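Local structure of WbbM protein (Klebsiella pneumoniae, 6U4B) at residues 304-309 / 403-408; 316-321 / 408-413. The protein is a bifunctional, trimeric O-antigen polymerase that probably transfers sugar units through two glycosyltransferase modules, one of them a metal-binding domain of the family 8 type. All coordinates share one frame; numbering follows the deposited sequence.

Contact 1 (304-309 / 403-408); sequences VVISFD and VFIDSD. With MG (magnesium ion), chain C.
Val305 is bound through both its N-H and its C=O by strand 403-405. Its N donates to Val403 O at 2.8 Å, tilted 20° from the carbonyl plane, and its O takes the N-H of Ile405 at 3.2 Å, nearly in line with the C=O bond. That carbonyl also meets the ring of Phe404 obliquely, with CD1 at 3.3 Å from Val305 O; CG of Phe404 lies anti to its backbone N (chi1 170°), which swings the ring forward beside the neighbouring strand. On the face away from Phe404 and Val305, CG2 of Ile405 touches both CG1 of Val304 and CG1 of Ile306, its side chain lying beside theirs and pointing the same way. These are parallel strands of the GT-A-like, Rossmann-type sheet expected of a family 8 glycosyltransferase, with strand 333-340 on the other side of 302-309, and strand 403-405 leads straight into the DxD motif. Beyond Ile405 the strands part, and a water bridges them where the next direct bond would be: it accepts from Ser307 N at 2.8 Å and donates to Ile405 O at 2.9 Å. Further along, Ser407 turns CB to Ser307 O and, obliquely, to the ring of Phe308, with CB to CD1 at 3.9 Å; CG2 of Ile306 lies in plane at the edge of that ring. Asp406 and Asp408 point their carboxylates to the magnesium ion, Asp406 OD2 at 2.1 Å and Asp408 OD1 at 2.5 Å with Asp408 OD2 close by as well, and His560 completes the protein ligands. Arg389 makes a salt bridge to OD1 of Asp406, which probably steadies the carboxylate while OD2 stays on the metal. Ser315 OG is hydrogen-bonded to Ser407 O, and Leu319 of helix 313-325 packs on Ile306 and Ile405.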
loop_
_atom_site.group_PDB
_atom_site.type_symbol
_atom_site.label_atom_id
_atom_site.label_comp_id
_atom_site.label_asym_id
_atom_site.label_seq_id
_atom_site.Cartn_x
_atom_site.Cartn_y
_atom_site.Cartn_z
ATOM N N VAL A 304 -19.402 17.398 -5.228
ATOM C CA VAL A 304 -19.157 17.187 -3.807
ATOM C C VAL A 304 -18.418 18.403 -3.270
ATOM O O VAL A 304 -17.377 18.792 -3.810
ATOM C CB VAL A 304 -18.352 15.900 -3.555
ATOM C CG1 VAL A 304 -18.082 15.727 -2.069
ATOM C CG2 VAL A 304 -19.093 14.697 -4.121
ATOM N N VAL A 305 -18.953 18.998 -2.207
ATOM C CA VAL A 305 -18.408 20.224 -1.639
ATOM C C VAL A 305 -17.929 19.939 -0.224
ATOM O O VAL A 305 -18.686 19.418 0.605
ATOM C CB VAL A 305 -19.444 21.361 -1.654
ATOM C CG1 VAL A 305 -18.870 22.604 -0.992
ATOM C CG2 VAL A 305 -19.846 21.658 -3.080
ATOM N N ILE A 306 -16.671 20.280 0.043
ATOM C CA ILE A 306 -16.042 20.091 1.342
ATOM C C ILE A 306 -15.408 21.412 1.756
ATOM O O ILE A 306 -14.999 22.216 0.914
ATOM C CB ILE A 306 -14.984 18.965 1.308
ATOM C CG1 ILE A 306 -15.488 17.775 0.491
ATOM C CG2 ILE A 306 -14.633 18.519 2.717
ATOM C CD1 ILE A 306 -14.410 16.768 0.146
ATOM N N SER A 307 -15.322 21.632 3.065
ATOM C CA SER A 307 -14.749 22.857 3.603
ATOM C C SER A 307 -13.850 22.518 4.781
ATOM O O SER A 307 -14.283 21.840 5.717
ATOM C CB SER A 307 -15.851 23.835 4.034
ATOM O OG SER A 307 -15.313 24.966 4.692
ATOM N N PHE A 308 -12.603 22.984 4.732
ATOM C CA PHE A 308 -11.698 22.807 5.860
ATOM C C PHE A 308 -10.526 23.768 5.729
ATOM O O PHE A 308 -10.257 24.317 4.656
ATOM C CB PHE A 308 -11.196 21.357 5.973
ATOM C CG PHE A 308 -10.589 20.811 4.706
ATOM C CD1 PHE A 308 -11.336 20.012 3.853
ATOM C CD2 PHE A 308 -9.265 21.071 4.382
ATOM C CE1 PHE A 308 -10.779 19.494 2.696
ATOM C CE2 PHE A 308 -8.703 20.559 3.226
ATOM C CZ PHE A 308 -9.460 19.768 2.381
ATOM N N ASP A 309 -9.838 23.969 6.849
ATOM C CA ASP A 309 -8.602 24.728 6.891
ATOM C C ASP A 309 -7.423 23.758 6.836
ATOM O O ASP A 309 -7.592 22.548 6.648
ATOM C CB ASP A 309 -8.566 25.628 8.133
ATOM C CG ASP A 309 -8.742 24.855 9.432
ATOM O OD1 ASP A 309 -8.639 23.610 9.420
ATOM O OD2 ASP A 309 -8.992 25.497 10.474
ATOM N N VAL A 403 -23.840 18.015 -3.299
ATOM C CA VAL A 403 -23.756 17.279 -2.041
ATOM C C VAL A 403 -22.659 17.899 -1.187
ATOM O O VAL A 403 -21.480 17.867 -1.562
ATOM C CB VAL A 403 -23.484 15.784 -2.272
ATOM C CG1 VAL A 403 -23.404 15.051 -0.943
ATOM C CG2 VAL A 403 -24.559 15.181 -3.160
ATOM N N PHE A 404 -23.041 18.470 -0.045
ATOM C CA PHE A 404 -22.060 18.898 0.943
ATOM C C PHE A 404 -21.827 17.790 1.959
ATOM O O PHE A 404 -22.754 17.069 2.337
ATOM C CB PHE A 404 -22.501 20.169 1.677
ATOM C CG PHE A 404 -21.623 20.509 2.856
ATOM C CD1 PHE A 404 -20.505 21.306 2.690
ATOM C CD2 PHE A 404 -21.896 19.999 4.123
ATOM C CE1 PHE A 404 -19.684 21.604 3.757
ATOM C CE2 PHE A 404 -21.072 20.283 5.192
ATOM C CZ PHE A 404 -19.970 21.092 5.011
ATOM N N ILE A 405 -20.585 17.681 2.425
ATOM C CA ILE A 405 -20.249 16.708 3.458
ATOM C C ILE A 405 -19.181 17.305 4.364
ATOM O O ILE A 405 -18.240 17.952 3.894
ATOM C CB ILE A 405 -19.804 15.363 2.836
ATOM C CG1 ILE A 405 -19.513 14.323 3.923
ATOM C CG2 ILE A 405 -18.604 15.551 1.908
ATOM C CD1 ILE A 405 -19.272 12.930 3.374
ATOM N N ASP A 406 -19.346 17.100 5.670
ATOM C CA ASP A 406 -18.345 17.529 6.639
ATOM C C ASP A 406 -16.986 16.902 6.336
ATOM O O ASP A 406 -16.890 15.792 5.801
ATOM C CB ASP A 406 -18.777 17.145 8.056
ATOM C CG ASP A 406 -19.545 18.248 8.756
ATOM O OD1 ASP A 406 -19.920 19.240 8.093
ATOM O OD2 ASP A 406 -19.766 18.122 9.980
ATOM N N SER A 407 -15.924 17.616 6.704
ATOM C CA SER A 407 -14.575 17.135 6.436
ATOM C C SER A 407 -14.141 16.035 7.394
ATOM O O SER A 407 -13.255 15.246 7.045
ATOM C CB SER A 407 -13.577 18.294 6.496
ATOM O OG SER A 407 -13.389 18.740 7.827
ATOM N N ASP A 408 -14.735 15.956 8.582
ATOM C CA ASP A 408 -14.371 14.922 9.553
ATOM C C ASP A 408 -15.199 13.655 9.357
ATOM O O ASP A 408 -15.767 13.096 10.296
ATOM C CB ASP A 408 -14.513 15.463 10.971
ATOM C CG ASP A 408 -15.901 16.003 11.254
ATOM O OD1 ASP A 408 -16.686 16.173 10.296
ATOM O OD2 ASP A 408 -16.209 16.251 12.439
HETATM MG MG MG C . -18.631 17.132 11.507
HETATM O O HOH W 1 -16.610 20.023 4.982
#

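Contact 2 (316-321 / 408-413); sequences GGALIN and DTVVKA. With MG (magnesium ion), chain C.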
loop_
_atom_site.group_PDB
_atom_site.type_symbol
_atom_site.label_atom_id
_atom_site.label_comp_id
_atom_site.label_asym_id
_atom_site.label_seq_id
_atom_site.Cartn_x
_atom_site.Cartn_y
_atom_site.Cartn_z
ATOM N N GLY A 316 -9.577 15.885 5.518
ATOM C CA GLY A 316 -10.086 16.013 4.164
ATOM C C GLY A 316 -9.445 15.045 3.191
ATOM O O GLY A 316 -10.104 14.567 2.263
ATOM N N GLY A 317 -8.159 14.744 3.382
ATOM C CA GLY A 317 -7.510 13.758 2.534
ATOM C C GLY A 317 -8.116 12.376 2.680
ATOM O O GLY A 317 -8.369 11.689 1.687
ATOM N N ALA A 318 -8.357 11.951 3.923
ATOM C CA ALA A 318 -8.989 10.655 4.156
ATOM C C ALA A 318 -10.384 10.608 3.546
ATOM O O ALA A 318 -10.765 9.607 2.925
ATOM C CB ALA A 318 -9.048 10.365 5.654
ATOM N N LEU A 319 -11.154 11.687 3.706
ATOM C CA LEU A 319 -12.492 11.745 3.125
ATOM C C LEU A 319 -12.437 11.629 1.608
ATOM O O LEU A 319 -13.124 10.792 1.012
ATOM C CB LEU A 319 -13.186 13.043 3.540
ATOM C CG LEU A 319 -14.517 13.354 2.851
ATOM C CD1 LEU A 319 -15.541 12.245 3.091
ATOM C CD2 LEU A 319 -15.055 14.704 3.311
ATOM N N ILE A 320 -11.621 12.469 0.964
ATOM C CA ILE A 320 -11.530 12.454 -0.494
ATOM C C ILE A 320 -11.053 11.095 -0.983
ATOM O O ILE A 320 -11.553 10.565 -1.985
ATOM C CB ILE A 320 -10.615 13.594 -0.983
ATOM C CG1 ILE A 320 -11.314 14.947 -0.810
ATOM C CG2 ILE A 320 -10.205 13.375 -2.435
ATOM C CD1 ILE A 320 -10.413 16.140 -1.040
ATOM N N ASN A 321 -10.090 10.499 -0.280
ATOM C CA ASN A 321 -9.650 9.159 -0.646
ATOM C C ASN A 321 -10.783 8.149 -0.494
ATOM O O ASN A 321 -10.936 7.252 -1.331
ATOM C CB ASN A 321 -8.443 8.751 0.195
ATOM C CG ASN A 321 -7.356 8.108 -0.636
ATOM O OD1 ASN A 321 -7.338 8.241 -1.859
ATOM N ND2 ASN A 321 -6.440 7.408 0.023
ATOM N N ASP A 408 -14.735 15.956 8.582
ATOM C CA ASP A 408 -14.371 14.922 9.553
ATOM C C ASP A 408 -15.199 13.655 9.357
ATOM O O ASP A 408 -15.767 13.096 10.296
ATOM C CB ASP A 408 -14.513 15.463 10.971
ATOM C CG ASP A 408 -15.901 16.003 11.254
ATOM O OD1 ASP A 408 -16.686 16.173 10.296
ATOM O OD2 ASP A 408 -16.209 16.251 12.439
ATOM N N THR A 409 -15.273 13.197 8.107
ATOM C CA THR A 409 -16.039 12.012 7.752
ATOM C C THR A 409 -15.213 11.124 6.830
ATOM O O THR A 409 -14.204 11.547 6.262
ATOM C CB THR A 409 -17.356 12.374 7.048
ATOM O OG1 THR A 409 -17.063 12.988 5.785
ATOM C CG2 THR A 409 -18.191 13.334 7.894
ATOM N N VAL A 410 -15.659 9.876 6.693
ATOM C CA VAL A 410 -15.266 8.999 5.598
ATOM C C VAL A 410 -16.526 8.314 5.091
ATOM O O VAL A 410 -17.419 7.981 5.877
ATOM C CB VAL A 410 -14.204 7.950 6.012
ATOM C CG1 VAL A 410 -12.890 8.617 6.404
ATOM C CG2 VAL A 410 -14.715 7.053 7.133
ATOM N N VAL A 411 -16.610 8.120 3.780
ATOM C CA VAL A 411 -17.759 7.449 3.186
ATOM C C VAL A 411 -17.432 5.974 3.008
ATOM O O VAL A 411 -16.270 5.582 2.841
ATOM C CB VAL A 411 -18.177 8.094 1.848
ATOM C CG1 VAL A 411 -18.432 9.583 2.039
ATOM C CG2 VAL A 411 -17.124 7.855 0.783
ATOM N N LYS A 412 -18.473 5.145 3.070
ATOM C CA LYS A 412 -18.365 3.716 2.799
ATOM C C LYS A 412 -19.177 3.315 1.577
ATOM O O LYS A 412 -19.409 2.118 1.362
ATOM C CB LYS A 412 -18.817 2.903 4.016
ATOM C CG LYS A 412 -18.172 3.325 5.327
ATOM C CD LYS A 412 -16.753 2.797 5.451
ATOM C CE LYS A 412 -16.745 1.286 5.588
ATOM N NZ LYS A 412 -15.384 0.766 5.886
ATOM N N ALA A 413 -19.617 4.281 0.773
ATOM C CA ALA A 413 -20.490 4.004 -0.355
ATOM C C ALA A 413 -20.333 5.106 -1.391
ATOM O O ALA A 413 -19.722 6.149 -1.140
ATOM C CB ALA A 413 -21.954 3.882 0.088
HETATM MG MG MG C . -18.631 17.132 11.507
#
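Just past the DxD metal site of the family 8 glycosyltransferase domain, the chain leaves Asp408, a magnesium ligand, and runs as the short strand 409-411 over helix 313-325. The axes of 316-321 and 409-411 lie 12° apart and come within 6.8 Å. Leu319 carries the contact. Its CG is anti to the backbone N (chi1 171°), which lays the side chain alongside Thr409, the two pointing the same way. CB of Leu319 lies 3.3 Å from Thr409 O, and CD1 reaches Thr409 OG1 at 3.2 Å, with CD2 of the same leucine a little farther from that oxygen. The CD1 methyl also touches CA of Val410 and, at 4.1 Å, CG1 of Val411. One residue earlier on the helix, CB of Ala318 meets CG1 of Val410 at 4.3 Å, a looser apolar touch that Phe579 and Ile583 of helix 576-583 extend. A polar link between the two elements comes from just beyond the segment, where Ser322 OG is hydrogen-bonded to Val411 N. The strand also pairs antiparallel with 558-560, the strand that brings His560 to the metal. Thr409 OG1, though pressed by leucine methyls, is satisfied by a hydrogen bond to Asp406 O, so the hydroxyl closes the turn from Asp406 to Thr409, which carries both metal-binding aspartates, while its apolar surroundings probably shield that bond from water.

How the contacts relate
Both contacts are buried, contact 1 nearer the chain's centre (about 16 Å against 23 Å, centre to centre), and share Asp408, their centres about 9 Å apart. Contact 1 belongs to the main sheet and holds by backbone hydrogen bonds and one bridging water; contact 2 sets a helix against a strand of a separate small sheet and relies on van der Waals packing of Leu319. The same two stretches of chain supply both: strand 302-309 continues into helix 313-325, and strand 402-405 into 409-411. Between them the hydrophobic layer is continuous, Ile405 CD1 touching Leu319 CD1 at 3.8 Å and Val411 CG1 at 3.7 Å. The magnesium ion lies by the turn that joins the two arrangements.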